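Local coordinates for protein putative metal-dependent hydrolase (Bacillus subtilis, PDB 6KNT) that binds two zinc ions in a metallo-beta-lactamase fold and is probably a metal-dependent hydrolase, perhaps a nuclease akin to the short form of tRNase Z, at residues Pro95-Asp100 with Lys116-Gln121; Asp161-Asp166 with Asp189-Gly194; Ser167-Ser172 with Gly202-Glu207; Ala175-Ser180 with Ala210-Leu215. One frame throughout, in Å; residues are numbered along the deposited sequence.

Contact 1: residues Pro95-Asp100 with Lys116-Gln121; sequences PIYGHD and KGIAFQ
Ile96 and Gly98 turn both backbone polar atoms to 116-121, and the strands 94-98 and 115-119 pair in parallel through four hydrogen bonds. Ile96 N donates to Lys116 O at 2.8 Å, almost straight at the hydrogen (171°), and Ile96 O receives Ile118 N at 2.9 Å. Two residues on, Gly98 N reaches Ile118 O at 3.1 Å and Gly98 O takes Phe120 N at 3.0 Å, both bonds more bent. CA-H groups of Pro95, Tyr97, Gly117 and Ala119 lean on the same four carbonyl oxygens. A water continues the pairing, taking the N-H of Asp100 and donating to Phe120 O.

Apolar packing lies on the face that carries Pro95, Tyr97 and Ile118. Tyr97 and Ile118 run side by side in one direction, with Ile118 CB 3.6 Å from Tyr97 CD1, while Ile118 CD1 reaches Pro95 CB at 3.8 Å. Phe120 makes a different kind of contact: its CG sits between backbone N and carbonyl carbon (chi1 67°), which lays one ring face over the peptide joining Gly98 to His99, with CE2 3.6 Å from Gly98 C. Phe135 stacks on the same ring.

Helix 103-107 links the two strands in a beta-alpha-beta unit, and its Phe106 touches Asp100 and Ala119. Next along the chain, His99 bonds through its O to Tyr66 OH near the zinc ligand His65. Main-chain bonds thus set the alignment of this edge strand, and apolar side chains and one aromatic ring pack over the pairing.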
# COMPACT_ATOMS: atom_id res chain seq x y z
N PRO A 95 12.36 -1.70 -14.86
CA PRO A 95 13.47 -1.25 -14.05
C PRO A 95 12.99 -0.38 -12.90
O PRO A 95 12.14 0.50 -13.07
CB PRO A 95 14.33 -0.44 -15.03
CG PRO A 95 13.41 -0.07 -16.16
CD PRO A 95 12.42 -1.19 -16.24
N ILE A 96 13.54 -0.64 -11.72
CA ILE A 96 13.32 0.22 -10.57
C ILE A 96 14.68 0.80 -10.15
O ILE A 96 15.58 0.06 -9.72
CB ILE A 96 12.72 -0.57 -9.41
CG1 ILE A 96 11.45 -1.32 -9.86
CG2 ILE A 96 12.45 0.36 -8.23
CD1 ILE A 96 10.85 -2.28 -8.77
N TYR A 97 14.84 2.10 -10.30
CA TYR A 97 16.07 2.77 -9.90
C TYR A 97 16.06 3.18 -8.42
O TYR A 97 15.05 3.71 -7.92
CB TYR A 97 16.27 4.01 -10.76
CG TYR A 97 16.36 3.72 -12.24
CD1 TYR A 97 17.59 3.38 -12.83
CD2 TYR A 97 15.24 3.83 -13.06
CE1 TYR A 97 17.69 3.15 -14.18
CE2 TYR A 97 15.34 3.58 -14.46
CZ TYR A 97 16.57 3.25 -14.99
OH TYR A 97 16.72 3.00 -16.35
N GLY A 98 17.15 2.91 -7.70
CA GLY A 98 17.30 3.41 -6.33
C GLY A 98 18.79 3.55 -6.03
O GLY A 98 19.64 3.21 -6.89
N HIS A 99 19.12 4.05 -4.85
CA HIS A 99 20.51 4.07 -4.45
C HIS A 99 20.83 2.70 -3.86
O HIS A 99 19.94 2.04 -3.28
CB HIS A 99 20.83 5.23 -3.50
CG HIS A 99 20.24 5.09 -2.13
ND1 HIS A 99 20.89 4.43 -1.10
CD2 HIS A 99 19.08 5.56 -1.60
CE1 HIS A 99 20.14 4.47 -0.02
NE2 HIS A 99 19.03 5.14 -0.29
N ASP A 100 22.10 2.30 -3.97
CA ASP A 100 22.51 0.96 -3.57
C ASP A 100 23.38 0.95 -2.32
O ASP A 100 23.93 -0.09 -1.97
CB ASP A 100 23.21 0.22 -4.74
CG ASP A 100 24.60 0.78 -5.07
OD1 ASP A 100 25.05 1.78 -4.47
OD2 ASP A 100 25.25 0.20 -5.97
N LYS A 116 13.70 -5.17 -11.92
CA LYS A 116 15.14 -5.18 -11.95
C LYS A 116 15.60 -3.91 -11.26
O LYS A 116 15.25 -2.80 -11.68
CB LYS A 116 15.62 -5.21 -13.41
CG LYS A 116 17.10 -5.07 -13.56
CD LYS A 116 17.86 -6.27 -13.03
CE LYS A 116 19.36 -5.99 -13.03
NZ LYS A 116 20.20 -7.19 -12.67
N GLY A 117 16.38 -4.09 -10.20
CA GLY A 117 16.93 -2.95 -9.48
C GLY A 117 18.08 -2.38 -10.25
O GLY A 117 18.94 -3.12 -10.67
N ILE A 118 18.09 -1.07 -10.49
CA ILE A 118 19.24 -0.44 -11.12
C ILE A 118 19.70 0.71 -10.25
O ILE A 118 18.91 1.62 -9.95
CB ILE A 118 18.97 0.04 -12.55
CG1 ILE A 118 18.36 -1.08 -13.42
CG2 ILE A 118 20.30 0.63 -13.20
CD1 ILE A 118 18.16 -0.64 -14.89
N ALA A 119 20.98 0.68 -9.86
CA ALA A 119 21.56 1.70 -9.02
C ALA A 119 21.66 2.99 -9.80
O ALA A 119 22.32 3.02 -10.81
CB ALA A 119 23.00 1.25 -8.56
N PHE A 120 21.04 4.08 -9.36
CA PHE A 120 21.46 5.38 -9.87
C PHE A 120 22.66 5.90 -9.07
O PHE A 120 22.84 5.53 -7.91
CB PHE A 120 20.32 6.41 -9.91
CG PHE A 120 19.78 6.83 -8.53
CD1 PHE A 120 20.55 7.61 -7.65
CD2 PHE A 120 18.47 6.52 -8.17
CE1 PHE A 120 20.04 8.02 -6.44
CE2 PHE A 120 17.96 6.95 -6.95
CZ PHE A 120 18.74 7.69 -6.09
N GLN A 121 23.48 6.73 -9.71
CA GLN A 121 24.65 7.32 -9.06
C GLN A 121 24.38 8.78 -8.76
O GLN A 121 24.10 9.54 -9.68
CB GLN A 121 25.88 7.22 -9.97
CG GLN A 121 26.23 5.83 -10.42
CD GLN A 121 26.67 4.92 -9.28
OE1 GLN A 121 27.16 5.39 -8.24
NE2 GLN A 121 26.49 3.62 -9.47
O HOH W 1 23.74 4.18 -5.53

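Contact 2: residues Asp161-Asp166 with Asp189-Gly194; sequences DSSYQD and DGTSAG. With ZN (zinc ion), chain F; ZN (zinc ion), chain E.
A loop-to-loop contact beside the two-zinc site sets Ser163 on Gly194, at the end of the sheet where 161-166 follows strand 155-158; the partner loop, 189-194, precedes helix 198-208. The touch is largely backbone: Gly194 O lies 3.1 Å from Ser162 C, Ser163 N lies 3.4 Å from Gly194 C, and Ser163 CB packs 3.8 Å from Gly194 CA. A water joins the two loops, lying 3.0 Å from Ser163 OG and donating to Thr191 O at 2.7 Å. The serine hydroxyl meets it from a position between its own N and carbonyl carbon (chi1 87°).

The second loop is shaped from within. Asp189 OD1 accepts Thr191 N at 2.9 Å, an Asx turn, and the same oxygen takes the threonine hydroxyl on its syn lone pair. A type I turn from Thr191 then ends at Gly194, whose positive phi (72°) favours glycine.

The first loop binds the metals directly, the second through His140. Asp161 OD2 bridges the two zinc ions, at 2.1 Å from one and 2.5 Å from the other; His65, His67, His70, His140 and His217 also bind zinc here. Gly194 O is hydrogen-bonded to His140 ND1, a second-shell bond that would help fix the rotation of this zinc-binding ring. Glu181 OE2 holds Ser162 N.

Around the contact, Tyr164 lies against Glu200, Arg203 and Ile204 of helix 198-208 and against Ile169 of helix 168-172. Ser162 touches Phe168 of the latter helix, while Ser163 pairs through its backbone with Ile139 just beyond strand 131-137.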
# COMPACT_ATOMS: atom_id res chain seq x y z
N ASP A 161 12.25 13.91 0.59
CA ASP A 161 12.12 14.29 2.00
C ASP A 161 13.39 14.97 2.47
O ASP A 161 14.50 14.43 2.26
CB ASP A 161 11.86 13.06 2.88
CG ASP A 161 10.45 12.55 2.79
OD1 ASP A 161 9.73 12.88 1.82
OD2 ASP A 161 10.04 11.84 3.73
N SER A 162 13.25 16.11 3.14
CA SER A 162 14.40 16.83 3.65
C SER A 162 14.05 17.92 4.64
O SER A 162 12.97 18.50 4.59
CB SER A 162 15.14 17.51 2.48
OG SER A 162 16.38 18.07 2.92
N SER A 163 15.03 18.24 5.49
CA SER A 163 14.99 19.51 6.22
C SER A 163 15.71 20.53 5.35
O SER A 163 16.34 20.18 4.33
CB SER A 163 15.54 19.38 7.65
OG SER A 163 16.94 19.54 7.76
N TYR A 164 15.60 21.80 5.72
CA TYR A 164 16.02 22.87 4.83
C TYR A 164 17.55 22.91 4.64
O TYR A 164 18.30 22.78 5.61
CB TYR A 164 15.53 24.23 5.32
CG TYR A 164 16.10 25.33 4.46
CD1 TYR A 164 15.51 25.66 3.23
CD2 TYR A 164 17.29 25.97 4.84
CE1 TYR A 164 16.06 26.64 2.41
CE2 TYR A 164 17.85 26.94 4.04
CZ TYR A 164 17.24 27.27 2.82
OH TYR A 164 17.80 28.23 2.03
N GLN A 165 17.98 23.16 3.40
CA GLN A 165 19.39 23.46 3.11
C GLN A 165 19.51 24.43 1.93
O GLN A 165 18.76 24.33 0.96
CB GLN A 165 20.20 22.17 2.83
CG GLN A 165 19.50 21.22 1.88
CD GLN A 165 20.32 19.99 1.56
OE1 GLN A 165 21.43 19.83 2.07
NE2 GLN A 165 19.79 19.13 0.67
N ASP A 166 20.46 25.35 2.02
CA ASP A 166 20.69 26.33 0.96
C ASP A 166 20.94 25.70 -0.41
O ASP A 166 20.67 26.34 -1.44
CB ASP A 166 21.85 27.28 1.29
CG ASP A 166 21.49 28.36 2.33
OD1 ASP A 166 20.30 28.79 2.45
OD2 ASP A 166 22.43 28.81 3.02
N ASP A 189 9.17 23.78 13.40
CA ASP A 189 10.52 23.44 12.99
C ASP A 189 10.60 21.94 12.70
O ASP A 189 10.47 21.11 13.61
CB ASP A 189 11.51 23.82 14.10
CG ASP A 189 12.98 23.61 13.69
OD1 ASP A 189 13.28 23.00 12.64
OD2 ASP A 189 13.85 24.07 14.45
N GLY A 190 10.83 21.60 11.44
CA GLY A 190 10.94 20.19 11.06
C GLY A 190 12.34 19.62 11.04
O GLY A 190 12.56 18.53 10.53
N THR A 191 13.31 20.35 11.57
CA THR A 191 14.68 19.87 11.53
C THR A 191 14.84 18.47 12.12
O THR A 191 15.42 17.58 11.49
CB THR A 191 15.64 20.84 12.27
OG1 THR A 191 15.49 22.15 11.71
CG2 THR A 191 17.10 20.41 12.14
N SER A 192 14.33 18.25 13.31
CA SER A 192 14.60 17.00 14.00
C SER A 192 13.96 15.81 13.28
O SER A 192 14.46 14.69 13.36
CB SER A 192 14.19 17.08 15.47
OG SER A 192 12.82 16.81 15.63
N ALA A 193 12.90 16.06 12.52
CA ALA A 193 12.31 14.99 11.73
C ALA A 193 12.87 14.90 10.30
O ALA A 193 12.56 13.96 9.56
CB ALA A 193 10.78 15.11 11.72
N GLY A 194 13.71 15.86 9.90
CA GLY A 194 14.19 15.92 8.52
C GLY A 194 13.10 16.37 7.54
O GLY A 194 12.88 15.72 6.52
ZN ZN F . 11.18 9.85 4.66
ZN ZN E . 8.41 10.51 3.43
O HOH W 2 17.18 17.16 9.54

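Contact 3: residues Ser167-Ser172 with Gly202-Glu207; sequences SFIPFS and GRIAKE
Ile169 and Ile204 bury more surface than any other residue of this contact, and they hold helix 168-172 against helix 198-208. Ile169 works toward Glu207: its CD1 meets Glu207 CG at 3.6 Å, and its CG2 branch packs 3.8 Å from Glu207 C. With CG2 anti to the backbone N and CG1 beside it (chi1 -65°), the two branches straddle different parts of the glutamate, one on the aliphatic chain and one on the backbone.

Ile204 is used in the opposite sense and reaches toward the short helix. Its CD1 touches Phe168 CB at 3.8 Å and approaches that ring obliquely. Its CG2 presses on Ser172 OG at 3.6 Å. That hydroxyl donates to Phe168 O, four residues back, at 2.6 Å; Ser172 N bonds to the same oxygen from the other face of the carbonyl plane.

Glu207 offers carbon to Ile169 and charge to its own helix. A bend at chi2 (96°) turns the carboxylate so that OE1 lies at the edge of the Arg203 guanidinium, in its plane, as a weak salt bridge of 3.4 Å to NE. Arg203 also has a long, weak ion pair with Asp166.

The axes of 168-172 and 202-207 approach to 8.7 Å and cross at -48°; the contact is mainly apolar, with Ser172 and the aliphatic part of Glu207 taking part. On the sheet side, Ser172 and Ile204 both touch Leu178, and Phe168 touches Leu136. The pair thus forms part of the helical layer over one sheet face in the alpha-beta-beta-alpha sandwich of the metallo-beta-lactamase fold.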
# COMPACT_ATOMS: atom_id res chain seq x y z
N SER A 167 21.49 24.48 -0.43
CA SER A 167 21.84 23.84 -1.70
C SER A 167 20.60 23.49 -2.57
O SER A 167 20.74 23.28 -3.78
CB SER A 167 22.71 22.60 -1.47
OG SER A 167 22.02 21.65 -0.66
N PHE A 168 19.40 23.47 -1.98
CA PHE A 168 18.19 23.32 -2.78
C PHE A 168 18.02 24.43 -3.83
O PHE A 168 17.37 24.24 -4.87
CB PHE A 168 16.93 23.25 -1.93
CG PHE A 168 16.61 21.87 -1.42
CD1 PHE A 168 16.39 20.82 -2.32
CD2 PHE A 168 16.49 21.63 -0.04
CE1 PHE A 168 16.09 19.54 -1.85
CE2 PHE A 168 16.18 20.36 0.45
CZ PHE A 168 15.98 19.30 -0.45
N ILE A 169 18.58 25.60 -3.55
CA ILE A 169 18.35 26.74 -4.38
C ILE A 169 19.12 26.62 -5.72
O ILE A 169 18.50 26.65 -6.79
CB ILE A 169 18.64 28.06 -3.63
CG1 ILE A 169 17.64 28.24 -2.47
CG2 ILE A 169 18.74 29.26 -4.62
CD1 ILE A 169 18.08 29.29 -1.38
N PRO A 170 20.46 26.48 -5.69
CA PRO A 170 21.11 26.28 -7.02
C PRO A 170 20.59 25.03 -7.74
O PRO A 170 20.49 25.02 -8.98
CB PRO A 170 22.60 26.12 -6.68
CG PRO A 170 22.68 26.01 -5.16
CD PRO A 170 21.44 26.65 -4.60
N PHE A 171 20.28 23.99 -6.97
CA PHE A 171 19.73 22.75 -7.49
C PHE A 171 18.37 22.88 -8.17
O PHE A 171 18.11 22.17 -9.15
CB PHE A 171 19.66 21.70 -6.38
CG PHE A 171 19.22 20.34 -6.85
CD1 PHE A 171 20.10 19.51 -7.56
CD2 PHE A 171 17.93 19.87 -6.54
CE1 PHE A 171 19.69 18.23 -7.98
CE2 PHE A 171 17.51 18.60 -6.96
CZ PHE A 171 18.40 17.78 -7.67
N SER A 172 17.50 23.76 -7.66
CA SER A 172 16.16 23.99 -8.21
C SER A 172 16.13 25.14 -9.23
O SER A 172 15.07 25.51 -9.72
CB SER A 172 15.14 24.29 -7.09
OG SER A 172 15.21 23.37 -6.00
N GLY A 202 8.54 27.88 0.36
CA GLY A 202 8.42 29.20 -0.27
C GLY A 202 9.78 29.86 -0.53
O GLY A 202 9.99 30.46 -1.61
N ARG A 203 10.70 29.74 0.42
CA ARG A 203 12.05 30.28 0.22
C ARG A 203 12.75 29.62 -0.97
O ARG A 203 13.36 30.31 -1.80
CB ARG A 203 12.92 30.14 1.47
CG ARG A 203 14.22 30.86 1.34
CD ARG A 203 15.06 30.78 2.60
NE ARG A 203 16.39 31.34 2.35
CZ ARG A 203 17.46 31.19 3.14
NH1 ARG A 203 17.38 30.48 4.26
NH2 ARG A 203 18.61 31.75 2.80
N ILE A 204 12.65 28.31 -1.09
CA ILE A 204 13.34 27.67 -2.19
C ILE A 204 12.78 28.13 -3.52
O ILE A 204 13.56 28.50 -4.41
CB ILE A 204 13.36 26.13 -2.12
CG1 ILE A 204 13.91 25.65 -0.78
CG2 ILE A 204 14.15 25.58 -3.32
CD1 ILE A 204 13.56 24.19 -0.44
N ALA A 205 11.45 28.14 -3.65
CA ALA A 205 10.79 28.55 -4.89
C ALA A 205 11.21 29.95 -5.35
O ALA A 205 11.54 30.15 -6.53
CB ALA A 205 9.27 28.51 -4.74
N LYS A 206 11.19 30.90 -4.42
CA LYS A 206 11.54 32.28 -4.70
C LYS A 206 12.98 32.43 -5.14
O LYS A 206 13.28 33.08 -6.11
CB LYS A 206 11.36 33.12 -3.44
CG LYS A 206 11.75 34.56 -3.67
CD LYS A 206 12.26 35.24 -2.43
CE LYS A 206 12.20 36.76 -2.60
NZ LYS A 206 12.35 37.41 -1.29
N GLU A 207 13.87 31.85 -4.37
CA GLU A 207 15.29 32.07 -4.54
C GLU A 207 15.83 31.35 -5.80
O GLU A 207 16.72 31.87 -6.46
CB GLU A 207 15.99 31.57 -3.30
CG GLU A 207 17.10 32.40 -2.82
CD GLU A 207 16.65 33.36 -1.74
OE1 GLU A 207 16.90 33.05 -0.54
OE2 GLU A 207 16.06 34.40 -2.10

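Contact 4: residues Ala175-Ser180 with Ala210-Leu215; sequences ADLLIS and AGELLL
Leu178 and Leu214 lie at the centre of a parallel strand pair closed by a beta-alpha-beta crossover: strand 177-181, helix 198-208, strand 212-216. Leu178 N donates to Glu212 O at 2.9 Å, Leu178 O receives Leu214 N at 2.7 Å in a nearly straight bond (174°), and Ser180 N continues the pattern to Leu214 O at 3.0 Å. Upstream, Gly211 N donates to Ala175 O at 2.9 Å, so the chains are already together there.

The two sheet faces are packed differently. On one, Leu178 and Leu213 stand side by side, with Leu178 CD2 3.9 Å from Leu213 CD1. The Leu213 methyl also meets Ser180 CB at 3.9 Å, bridging two alternate residues of the neighbouring strand. Helix 198-208 covers this face, Ala201 touching Ser180 and Leu215, and Ala205 touching Leu213. On the other face, Leu177 has its CG anti to the backbone N (chi1 171°), which carries CD1 across to Leu214 CB at 3.9 Å and to Glu212 CG at 3.9 Å. Asp176 turns toward strand 155-158, where its OD2 accepts from Thr155 N.

Strand 155-158 flanks the pair at Leu177 and Ile179, and strand 238-241 at Leu213. Such buried parallel strands, largely apolar on both faces, are the central-sheet arrangement of the metallo-beta-lactamase sandwich; the second strand leads to the zinc ligand His217.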
# COMPACT_ATOMS: atom_id res chain seq x y z
N ALA A 175 13.60 25.92 -12.26
CA ALA A 175 12.60 24.84 -12.44
C ALA A 175 11.25 25.44 -12.85
O ALA A 175 10.83 26.45 -12.33
CB ALA A 175 12.46 24.02 -11.17
N ASP A 176 10.57 24.83 -13.81
CA ASP A 176 9.21 25.22 -14.11
C ASP A 176 8.26 24.89 -12.95
O ASP A 176 7.33 25.66 -12.66
CB ASP A 176 8.72 24.57 -15.40
CG ASP A 176 9.60 24.91 -16.57
OD1 ASP A 176 9.51 26.03 -17.05
OD2 ASP A 176 10.44 24.08 -16.99
N LEU A 177 8.52 23.77 -12.27
CA LEU A 177 7.71 23.33 -11.14
C LEU A 177 8.59 22.78 -10.03
O LEU A 177 9.49 21.96 -10.26
CB LEU A 177 6.67 22.28 -11.57
CG LEU A 177 5.89 21.57 -10.45
CD1 LEU A 177 4.89 22.52 -9.76
CD2 LEU A 177 5.19 20.32 -10.98
N LEU A 178 8.36 23.27 -8.83
CA LEU A 178 9.03 22.75 -7.69
C LEU A 178 7.95 22.02 -6.86
O LEU A 178 6.95 22.64 -6.41
CB LEU A 178 9.70 23.87 -6.90
CG LEU A 178 10.27 23.43 -5.53
CD1 LEU A 178 11.37 22.37 -5.68
CD2 LEU A 178 10.79 24.62 -4.68
N ILE A 179 8.14 20.71 -6.73
CA ILE A 179 7.37 19.88 -5.84
C ILE A 179 8.20 19.75 -4.58
O ILE A 179 9.23 19.02 -4.53
CB ILE A 179 7.14 18.50 -6.45
CG1 ILE A 179 6.60 18.67 -7.89
CG2 ILE A 179 6.27 17.63 -5.52
CD1 ILE A 179 6.14 17.39 -8.56
N SER A 180 7.76 20.48 -3.56
CA SER A 180 8.47 20.55 -2.31
C SER A 180 7.67 19.90 -1.20
O SER A 180 6.46 20.16 -1.04
CB SER A 180 8.76 22.00 -1.92
OG SER A 180 9.44 22.01 -0.69
N ALA A 210 11.75 29.44 -9.42
CA ALA A 210 10.75 28.48 -9.89
C ALA A 210 9.50 29.14 -10.47
O ALA A 210 9.06 30.20 -10.00
CB ALA A 210 10.35 27.57 -8.74
N GLY A 211 8.91 28.51 -11.49
CA GLY A 211 7.73 29.09 -12.15
C GLY A 211 6.47 28.88 -11.32
O GLY A 211 5.48 29.60 -11.47
N GLU A 212 6.52 27.91 -10.43
CA GLU A 212 5.32 27.38 -9.78
C GLU A 212 5.74 26.44 -8.65
O GLU A 212 6.77 25.74 -8.74
CB GLU A 212 4.46 26.65 -10.82
CG GLU A 212 3.21 25.97 -10.24
CD GLU A 212 2.22 25.48 -11.31
OE1 GLU A 212 2.17 26.05 -12.45
OE2 GLU A 212 1.47 24.52 -10.98
N LEU A 213 4.95 26.42 -7.59
CA LEU A 213 5.26 25.62 -6.43
C LEU A 213 4.09 24.70 -6.06
O LEU A 213 2.94 25.15 -5.98
CB LEU A 213 5.62 26.54 -5.27
CG LEU A 213 5.87 26.00 -3.86
CD1 LEU A 213 7.02 24.97 -3.81
CD2 LEU A 213 6.11 27.21 -2.94
N LEU A 214 4.40 23.44 -5.83
CA LEU A 214 3.41 22.46 -5.38
C LEU A 214 3.84 21.89 -4.03
O LEU A 214 4.93 21.33 -3.91
CB LEU A 214 3.29 21.32 -6.39
CG LEU A 214 2.33 20.16 -6.05
CD1 LEU A 214 0.87 20.63 -5.97
CD2 LEU A 214 2.49 19.05 -7.06
N LEU A 215 2.98 22.02 -3.01
CA LEU A 215 3.31 21.56 -1.67
C LEU A 215 2.78 20.17 -1.39
O LEU A 215 1.56 19.90 -1.58
CB LEU A 215 2.78 22.54 -0.62
CG LEU A 215 3.18 24.01 -0.84
CD1 LEU A 215 2.48 24.89 0.15
CD2 LEU A 215 4.72 24.21 -0.79

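Overall arrangement
From the N terminus, contact 1 closes first, joining 95-100 to 116-121 at the edge of the first sheet before any other contact opens. The remaining three belong to the second sheet and its surroundings. Segments 161-166, 167-172 and 175-180 come in that order, and their partners 189-194, 202-207 and 210-215 follow in the same order, so contact 2 closes first, then 3, then 4, and all three cross one another. Contacts 2 and 3 touch through Tyr164 and Ile169, and contacts 3 and 4 where Ile204 meets Leu178. Contacts 2, 3 and 4 run from metal site through helix layer to sheet. Contacts 1 and 4 lie on opposite sides of the chain's centre, their centres about 25 Å apart.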